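Local coordinates for protein mannosephosphate isomerase, putative (Archaeoglobus fulgidus, PDB 1ZX5) that probably interconverts D-mannose 6-phosphate and D-fructose 6-phosphate as a zinc-dependent type 1 mannose-6-phosphate isomerase of the cupin clan, at residues Q97-P102 against A193-E198; G115-A120 against S188-A193. One frame throughout, in Å; residues are numbered along the deposited sequence.

Followed from the N terminus, the chain runs through strand 85-92 into residues 97-102, passes helix 104-109 and reaches 115-120, which leads into strand 119-123. It returns much later along strand 181-188, and the end of that strand and the residues following it make both contacts in turn. Contact 2 closes the inner loop, 115-120 against 188-193; contact 1 closes the outer one, 97-102 against 193-198, so the two are nested and do not cross. Ala193 belongs to both. They also touch directly, through His101 ND1 on Leu192 O and Pro102 O on Val117 N. Together they tie the six-stranded sheet to a small two-stranded one beside the bound sugar.

Contact 1. Residues Q97-P102 against A193-E198; sequences QVHVHP and AYFFNE. With LFR (beta-L-fructofuranose), chain B; ACY (acetic acid), chain H.
His99 and Phe195 face each other as the non-hydrogen-bonded pair of a two-stranded antiparallel sheet, a small adjunct to the cupin-type catalytic domain. Their rings form an offset stack, centroids 4.5 Å apart and planes 26° from parallel. His99 CB sits over the centre of the phenyl face, while Phe195 CZ lies above the imidazole nearer its rim. With chi1 at 50°, His99 CG fits between its own backbone N and carbonyl carbon, which lays the ring alongside Phe195. His99 ND1 then donates to Gln97 O at 2.7 Å, almost in the ring plane, and this bond fixes the rotation of the imidazole. Beyond the strand pair, Val98 CG1 stands over the Phe196 face, 3.7 Å from the ring centroid, and Pro102 crosses Tyr194 at about a right angle, CD meeting CE2. The neighbouring Val100-Tyr194 pair exchanges two backbone hydrogen bonds, and Phe196 N adds a third to Val98 O at 2.9 Å. Farther out, Phe153 and Trp201 meet the Phe196 ring edge-to-face, and Glu112 takes the Tyr194 hydroxyl. At the ligand end, Gln97 OE1 serves two donors: Val98 N reaches it on a lone pair at 2.9 Å, and O1 of the bound beta-L-fructofuranose donates to it at 2.7 Å.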
ATOM      1  N   GLN A  97       7.360   8.596 -13.018  1.00 30.80           N
ATOM      2  CA  GLN A  97       8.766   8.395 -13.328  1.00 29.85           C
ATOM      3  C   GLN A  97       9.270   7.151 -12.591  1.00 28.99           C
ATOM      4  O   GLN A  97       8.738   6.780 -11.530  1.00 28.38           O
ATOM      5  CB  GLN A  97       9.592   9.647 -12.979  1.00 30.08           C
ATOM      6  CG  GLN A  97      11.133   9.543 -13.182  1.00 31.61           C
ATOM      7  CD  GLN A  97      11.587   9.271 -14.633  1.00 34.13           C
ATOM      8  OE1 GLN A  97      11.639   8.122 -15.084  1.00 34.24           O
ATOM      9  NE2 GLN A  97      11.952  10.332 -15.344  1.00 34.56           N
ATOM     10  N   VAL A  98      10.272   6.495 -13.173  1.00 27.83           N
ATOM     11  CA  VAL A  98      10.905   5.350 -12.535  1.00 26.85           C
ATOM     12  C   VAL A  98      11.556   5.787 -11.219  1.00 26.35           C
ATOM     13  O   VAL A  98      12.205   6.828 -11.138  1.00 25.57           O
ATOM     14  CB  VAL A  98      11.947   4.665 -13.462  1.00 26.99           C
ATOM     15  CG1 VAL A  98      12.647   3.522 -12.739  1.00 25.22           C
ATOM     16  CG2 VAL A  98      11.266   4.138 -14.744  1.00 26.38           C
ATOM     17  N   HIS A  99      11.336   4.992 -10.184  1.00 26.24           N
ATOM     18  CA  HIS A  99      11.911   5.252  -8.880  1.00 26.02           C
ATOM     19  C   HIS A  99      12.268   3.926  -8.215  1.00 26.10           C
ATOM     20  O   HIS A  99      11.980   2.858  -8.755  1.00 26.45           O
ATOM     21  CB  HIS A  99      10.969   6.109  -8.017  1.00 25.84           C
ATOM     22  CG  HIS A  99       9.562   5.601  -7.952  1.00 26.17           C
ATOM     23  ND1 HIS A  99       8.692   5.661  -9.025  1.00 26.01           N
ATOM     24  CD2 HIS A  99       8.855   5.064  -6.927  1.00 26.75           C
ATOM     25  CE1 HIS A  99       7.525   5.152  -8.675  1.00 25.47           C
ATOM     26  NE2 HIS A  99       7.594   4.785  -7.407  1.00 26.33           N
ATOM     27  N   VAL A 100      12.913   4.011  -7.060  1.00 25.94           N
ATOM     28  CA  VAL A 100      13.464   2.871  -6.369  1.00 26.13           C
ATOM     29  C   VAL A 100      13.483   3.189  -4.872  1.00 26.41           C
ATOM     30  O   VAL A 100      13.654   4.341  -4.475  1.00 26.21           O
ATOM     31  CB  VAL A 100      14.916   2.509  -6.914  1.00 26.68           C
ATOM     32  CG1 VAL A 100      15.897   3.675  -6.765  1.00 25.00           C
ATOM     33  CG2 VAL A 100      15.477   1.239  -6.249  1.00 26.37           C
ATOM     34  N   HIS A 101      13.293   2.160  -4.055  1.00 26.70           N
ATOM     35  CA  HIS A 101      13.297   2.292  -2.604  1.00 27.06           C
ATOM     36  C   HIS A 101      14.566   1.687  -2.008  1.00 26.36           C
ATOM     37  O   HIS A 101      15.053   0.668  -2.504  1.00 26.27           O
ATOM     38  CB  HIS A 101      12.088   1.578  -2.005  1.00 27.81           C
ATOM     39  CG  HIS A 101      10.775   2.086  -2.512  1.00 31.62           C
ATOM     40  ND1 HIS A 101      10.419   3.418  -2.454  1.00 34.63           N
ATOM     41  CD2 HIS A 101       9.721   1.439  -3.063  1.00 34.88           C
ATOM     42  CE1 HIS A 101       9.212   3.572  -2.967  1.00 35.46           C
ATOM     43  NE2 HIS A 101       8.765   2.387  -3.338  1.00 37.07           N
ATOM     44  N   PRO A 102      15.084   2.299  -0.925  1.00 25.78           N
ATOM     45  CA  PRO A 102      16.195   1.707  -0.185  1.00 25.42           C
ATOM     46  C   PRO A 102      15.732   0.587   0.771  1.00 25.61           C
ATOM     47  O   PRO A 102      14.580   0.582   1.219  1.00 25.39           O
ATOM     48  CB  PRO A 102      16.728   2.891   0.628  1.00 25.15           C
ATOM     49  CG  PRO A 102      15.506   3.708   0.907  1.00 25.44           C
ATOM     50  CD  PRO A 102      14.633   3.574  -0.322  1.00 24.97           C
ATOM     51  N   ALA A 193      11.741   7.296  -1.423  1.00 27.44           N
ATOM     52  CA  ALA A 193      11.721   6.919  -2.827  1.00 27.22           C
ATOM     53  C   ALA A 193      12.672   7.829  -3.581  1.00 26.82           C
ATOM     54  O   ALA A 193      12.660   9.044  -3.382  1.00 26.92           O
ATOM     55  CB  ALA A 193      10.283   7.018  -3.405  1.00 26.73           C
ATOM     56  N   TYR A 194      13.500   7.235  -4.429  1.00 26.07           N
ATOM     57  CA  TYR A 194      14.470   7.987  -5.199  1.00 25.99           C
ATOM     58  C   TYR A 194      14.169   7.845  -6.669  1.00 25.42           C
ATOM     59  O   TYR A 194      14.125   6.735  -7.203  1.00 25.73           O
ATOM     60  CB  TYR A 194      15.883   7.513  -4.889  1.00 26.16           C
ATOM     61  CG  TYR A 194      16.194   7.495  -3.411  1.00 27.04           C
ATOM     62  CD1 TYR A 194      16.022   8.650  -2.615  1.00 27.13           C
ATOM     63  CD2 TYR A 194      16.671   6.335  -2.801  1.00 26.94           C
ATOM     64  CE1 TYR A 194      16.317   8.633  -1.244  1.00 26.28           C
ATOM     65  CE2 TYR A 194      16.967   6.300  -1.436  1.00 27.26           C
ATOM     66  CZ  TYR A 194      16.788   7.449  -0.665  1.00 28.12           C
ATOM     67  OH  TYR A 194      17.113   7.405   0.678  1.00 28.88           O
ATOM     68  N   PHE A 195      13.958   8.979  -7.319  1.00 24.85           N
ATOM     69  CA  PHE A 195      13.514   8.996  -8.709  1.00 23.98           C
ATOM     70  C   PHE A 195      14.696   9.075  -9.658  1.00 23.50           C
ATOM     71  O   PHE A 195      15.767   9.554  -9.286  1.00 23.64           O
ATOM     72  CB  PHE A 195      12.513  10.143  -8.920  1.00 23.55           C
ATOM     73  CG  PHE A 195      11.141   9.850  -8.342  1.00 23.92           C
ATOM     74  CD1 PHE A 195      10.106   9.381  -9.163  1.00 22.90           C
ATOM     75  CD2 PHE A 195      10.891  10.016  -6.977  1.00 22.09           C
ATOM     76  CE1 PHE A 195       8.832   9.078  -8.628  1.00 24.19           C
ATOM     77  CE2 PHE A 195       9.622   9.727  -6.433  1.00 24.38           C
ATOM     78  CZ  PHE A 195       8.591   9.249  -7.255  1.00 23.39           C
ATOM     79  N   PHE A 196      14.501   8.592 -10.879  1.00 23.21           N
ATOM     80  CA  PHE A 196      15.531   8.651 -11.915  1.00 23.00           C
ATOM     81  C   PHE A 196      15.684  10.067 -12.480  1.00 22.96           C
ATOM     82  O   PHE A 196      15.237  10.367 -13.587  1.00 23.32           O
ATOM     83  CB  PHE A 196      15.204   7.652 -13.031  1.00 22.87           C
ATOM     84  CG  PHE A 196      15.636   6.234 -12.738  1.00 23.02           C
ATOM     85  CD1 PHE A 196      15.617   5.726 -11.427  1.00 22.96           C
ATOM     86  CD2 PHE A 196      16.043   5.396 -13.778  1.00 22.40           C
ATOM     87  CE1 PHE A 196      16.004   4.406 -11.158  1.00 23.49           C
ATOM     88  CE2 PHE A 196      16.422   4.070 -13.521  1.00 23.71           C
ATOM     89  CZ  PHE A 196      16.409   3.579 -12.210  1.00 23.24           C
ATOM     90  N   ASN A 197      16.305  10.945 -11.699  1.00 22.76           N
ATOM     91  CA  ASN A 197      16.543  12.322 -12.117  1.00 21.96           C
ATOM     92  C   ASN A 197      17.816  12.813 -11.461  1.00 22.16           C
ATOM     93  O   ASN A 197      18.356  12.148 -10.567  1.00 21.97           O
ATOM     94  CB  ASN A 197      15.335  13.247 -11.806  1.00 21.77           C
ATOM     95  CG  ASN A 197      14.970  13.305 -10.312  1.00 22.32           C
ATOM     96  OD1 ASN A 197      15.828  13.331  -9.433  1.00 23.42           O
ATOM     97  ND2 ASN A 197      13.685  13.353 -10.037  1.00 24.20           N
ATOM     98  N   GLU A 198      18.303  13.965 -11.905  1.00 22.06           N
ATOM     99  CA  GLU A 198      19.554  14.517 -11.389  1.00 22.75           C
ATOM    100  C   GLU A 198      19.489  14.722  -9.868  1.00 22.82           C
ATOM    101  O   GLU A 198      20.446  14.446  -9.148  1.00 22.66           O
ATOM    102  CB  GLU A 198      19.859  15.835 -12.108  1.00 22.85           C
ATOM    103  CG  GLU A 198      21.130  16.537 -11.667  1.00 24.52           C
ATOM    104  CD  GLU A 198      20.974  17.336 -10.372  1.00 26.48           C
ATOM    105  OE1 GLU A 198      19.837  17.763 -10.028  1.00 25.64           O
ATOM    106  OE2 GLU A 198      22.014  17.539  -9.700  1.00 26.64           O
TER
HETATM  107  C1  LFR B 600       9.953   8.476 -17.957  1.00 64.16           C
HETATM  108  C2  LFR B 600       8.443   8.762 -17.858  1.00 65.73           C
HETATM  109  C3  LFR B 600       8.196  10.036 -17.042  1.00 66.12           C
HETATM  110  C4  LFR B 600       7.573  11.051 -17.974  1.00 66.97           C
HETATM  111  C5  LFR B 600       7.447  10.364 -19.330  1.00 67.21           C
HETATM  112  C6  LFR B 600       5.998  10.350 -19.818  1.00 67.93           C
HETATM  113  O1  LFR B 600      10.365   7.263 -17.308  1.00 61.31           O
HETATM  114  O2  LFR B 600       7.710   7.658 -17.279  1.00 64.10           O
HETATM  115  O3  LFR B 600       7.277   9.828 -15.974  1.00 67.32           O
HETATM  116  O4  LFR B 600       8.447  12.181 -18.040  1.00 67.03           O
HETATM  117  O5  LFR B 600       7.960   9.026 -19.190  1.00 66.57           O
HETATM  118  O6  LFR B 600       5.886  10.139 -21.235  1.00 68.14           O
HETATM  119  C   ACY H 505      11.702  13.284  -6.115  1.00 43.58           C
HETATM  120  O   ACY H 505      12.249  13.578  -7.201  1.00 43.62           O
HETATM  121  OXT ACY H 505      12.271  12.636  -5.209  1.00 43.98           O
HETATM  122  CH3 ACY H 505      10.284  13.725  -5.876  1.00 43.29           C

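Contact 2. Residues G115-A120 against S188-A193; sequences GGVESA and SNSTLA
Gly115 O receives the hydroxyl of Ser190, OG to O 2.8 Å, from above the carbonyl plane and not along a lone pair. Ser190 OG is swung anti to its own backbone N (chi1 173°), which carries it across to the glycine; the same oxygen weakly accepts Leu192 N, at 3.3 Å, within its own segment. Leu192 CD1 packs against Gly115 O as well, and a water links Gly115 N to Asn189 O. Next along, Gly116 turns its carbonyl oxygen to Ser188 CB, 3.3 Å away, while its N is held by Asp104 OD1. Val117 wedges CG2 into the bend of the opposite segment, 3.5 Å from both Ser190 OG and Leu192 O. Here the chain is entering strand 119-123, which lies antiparallel beside strand 181-188 in the six-stranded sheet of the catalytic domain; the contact continues from the end of that pairing into the loops beside it, with Asn189 at the centre of an inverse gamma turn. Glu118 is gripped at both ends of its backbone by Ser188: its N donates almost straight to OG (173° at the hydrogen), and its O accepts Ser188 N at 3.1 Å. The glutamate side chain stretches out past CG, which lies alongside Ser188 OG, and a second water bridges its OE2, 2.9 Å away, to Ser188 OG.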
ATOM      1  N   GLY A 115      12.841   4.591   7.653  1.00 31.94           N
ATOM      2  CA  GLY A 115      13.408   3.278   7.365  1.00 30.66           C
ATOM      3  C   GLY A 115      13.265   2.901   5.897  1.00 29.88           C
ATOM      4  O   GLY A 115      12.813   3.707   5.067  1.00 29.28           O
ATOM      5  N   GLY A 116      13.662   1.668   5.590  1.00 29.42           N
ATOM      6  CA  GLY A 116      13.517   1.084   4.263  1.00 29.24           C
ATOM      7  C   GLY A 116      12.077   0.792   3.870  1.00 29.11           C
ATOM      8  O   GLY A 116      11.152   0.923   4.681  1.00 28.85           O
ATOM      9  N   VAL A 117      11.885   0.440   2.603  1.00 29.12           N
ATOM     10  CA  VAL A 117      10.551   0.215   2.065  1.00 29.09           C
ATOM     11  C   VAL A 117      10.503  -1.087   1.279  1.00 29.61           C
ATOM     12  O   VAL A 117      11.264  -1.272   0.322  1.00 29.92           O
ATOM     13  CB  VAL A 117      10.066   1.363   1.126  1.00 29.16           C
ATOM     14  CG1 VAL A 117       8.550   1.238   0.867  1.00 27.12           C
ATOM     15  CG2 VAL A 117      10.409   2.749   1.686  1.00 28.90           C
ATOM     16  N   GLU A 118       9.615  -1.982   1.700  1.00 30.08           N
ATOM     17  CA  GLU A 118       9.157  -3.103   0.869  1.00 30.87           C
ATOM     18  C   GLU A 118       7.659  -2.903   0.674  1.00 30.50           C
ATOM     19  O   GLU A 118       6.992  -2.351   1.549  1.00 30.09           O
ATOM     20  CB  GLU A 118       9.431  -4.446   1.551  1.00 30.70           C
ATOM     21  CG  GLU A 118       8.782  -4.569   2.954  1.00 32.70           C
ATOM     22  CD  GLU A 118       8.991  -5.941   3.635  1.00 33.05           C
ATOM     23  OE1 GLU A 118       9.745  -6.791   3.088  1.00 33.90           O
ATOM     24  OE2 GLU A 118       8.395  -6.154   4.728  1.00 33.09           O
ATOM     25  N   SER A 119       7.121  -3.334  -0.462  1.00 30.68           N
ATOM     26  CA  SER A 119       5.694  -3.169  -0.703  1.00 31.17           C
ATOM     27  C   SER A 119       5.034  -4.278  -1.508  1.00 30.78           C
ATOM     28  O   SER A 119       5.670  -4.973  -2.313  1.00 30.95           O
ATOM     29  CB  SER A 119       5.410  -1.812  -1.346  1.00 31.89           C
ATOM     30  OG  SER A 119       6.022  -1.754  -2.604  1.00 36.27           O
ATOM     31  N   ALA A 120       3.742  -4.445  -1.244  1.00 29.91           N
ATOM     32  CA  ALA A 120       2.893  -5.357  -1.962  1.00 29.22           C
ATOM     33  C   ALA A 120       1.811  -4.523  -2.667  1.00 29.27           C
ATOM     34  O   ALA A 120       1.201  -3.634  -2.073  1.00 29.16           O
ATOM     35  CB  ALA A 120       2.289  -6.378  -1.002  1.00 28.65           C
ATOM     36  N   SER A 188       5.950  -0.824   4.024  1.00 26.89           N
ATOM     37  CA  SER A 188       6.533  -0.333   5.273  1.00 27.23           C
ATOM     38  C   SER A 188       6.007   1.071   5.545  1.00 27.01           C
ATOM     39  O   SER A 188       5.585   1.784   4.623  1.00 26.68           O
ATOM     40  CB  SER A 188       8.059  -0.264   5.168  1.00 26.80           C
ATOM     41  OG  SER A 188       8.584  -1.458   4.605  1.00 28.39           O
ATOM     42  N   ASN A 189       6.035   1.464   6.812  1.00 27.27           N
ATOM     43  CA  ASN A 189       5.636   2.805   7.186  1.00 27.82           C
ATOM     44  C   ASN A 189       6.757   3.806   6.861  1.00 28.24           C
ATOM     45  O   ASN A 189       7.408   4.353   7.754  1.00 28.37           O
ATOM     46  CB  ASN A 189       5.241   2.861   8.671  1.00 27.30           C
ATOM     47  CG  ASN A 189       4.635   4.194   9.048  1.00 28.16           C
ATOM     48  OD1 ASN A 189       4.100   4.909   8.186  1.00 27.14           O
ATOM     49  ND2 ASN A 189       4.716   4.548  10.330  1.00 26.93           N
ATOM     50  N   SER A 190       6.980   4.013   5.569  1.00 28.66           N
ATOM     51  CA  SER A 190       8.050   4.862   5.060  1.00 29.03           C
ATOM     52  C   SER A 190       7.719   5.267   3.640  1.00 29.74           C
ATOM     53  O   SER A 190       7.163   4.482   2.871  1.00 29.66           O
ATOM     54  CB  SER A 190       9.398   4.134   5.079  1.00 28.91           C
ATOM     55  OG  SER A 190      10.408   4.908   4.445  1.00 28.33           O
ATOM     56  N   THR A 191       8.082   6.497   3.295  1.00 30.90           N
ATOM     57  CA  THR A 191       7.865   7.031   1.947  1.00 31.87           C
ATOM     58  C   THR A 191       9.181   7.277   1.181  1.00 31.12           C
ATOM     59  O   THR A 191       9.163   7.930   0.137  1.00 31.98           O
ATOM     60  CB  THR A 191       7.111   8.386   2.012  1.00 32.27           C
ATOM     61  OG1 THR A 191       7.750   9.221   2.990  1.00 34.20           O
ATOM     62  CG2 THR A 191       5.652   8.176   2.407  1.00 34.35           C
ATOM     63  N   LEU A 192      10.313   6.785   1.681  1.00 29.86           N
ATOM     64  CA  LEU A 192      11.578   6.990   0.964  1.00 28.98           C
ATOM     65  C   LEU A 192      11.480   6.435  -0.448  1.00 28.26           C
ATOM     66  O   LEU A 192      11.153   5.261  -0.643  1.00 28.10           O
ATOM     67  CB  LEU A 192      12.766   6.345   1.681  1.00 28.44           C
ATOM     68  CG  LEU A 192      13.225   6.977   2.988  1.00 29.70           C
ATOM     69  CD1 LEU A 192      14.378   6.174   3.557  1.00 28.71           C
ATOM     70  CD2 LEU A 192      13.610   8.447   2.798  1.00 30.26           C
ATOM     71  N   ALA A 193      11.741   7.296  -1.423  1.00 27.44           N
ATOM     72  CA  ALA A 193      11.721   6.919  -2.827  1.00 27.22           C
ATOM     73  C   ALA A 193      12.672   7.829  -3.581  1.00 26.82           C
ATOM     74  O   ALA A 193      12.660   9.044  -3.382  1.00 26.92           O
ATOM     75  CB  ALA A 193      10.283   7.018  -3.405  1.00 26.73           C
TER
HETATM   76  O   HOH W   1      10.077   4.036   8.812  1.00 51.34           O
HETATM   77  O   HOH W   2       8.177  -3.608   6.077  1.00 28.22           O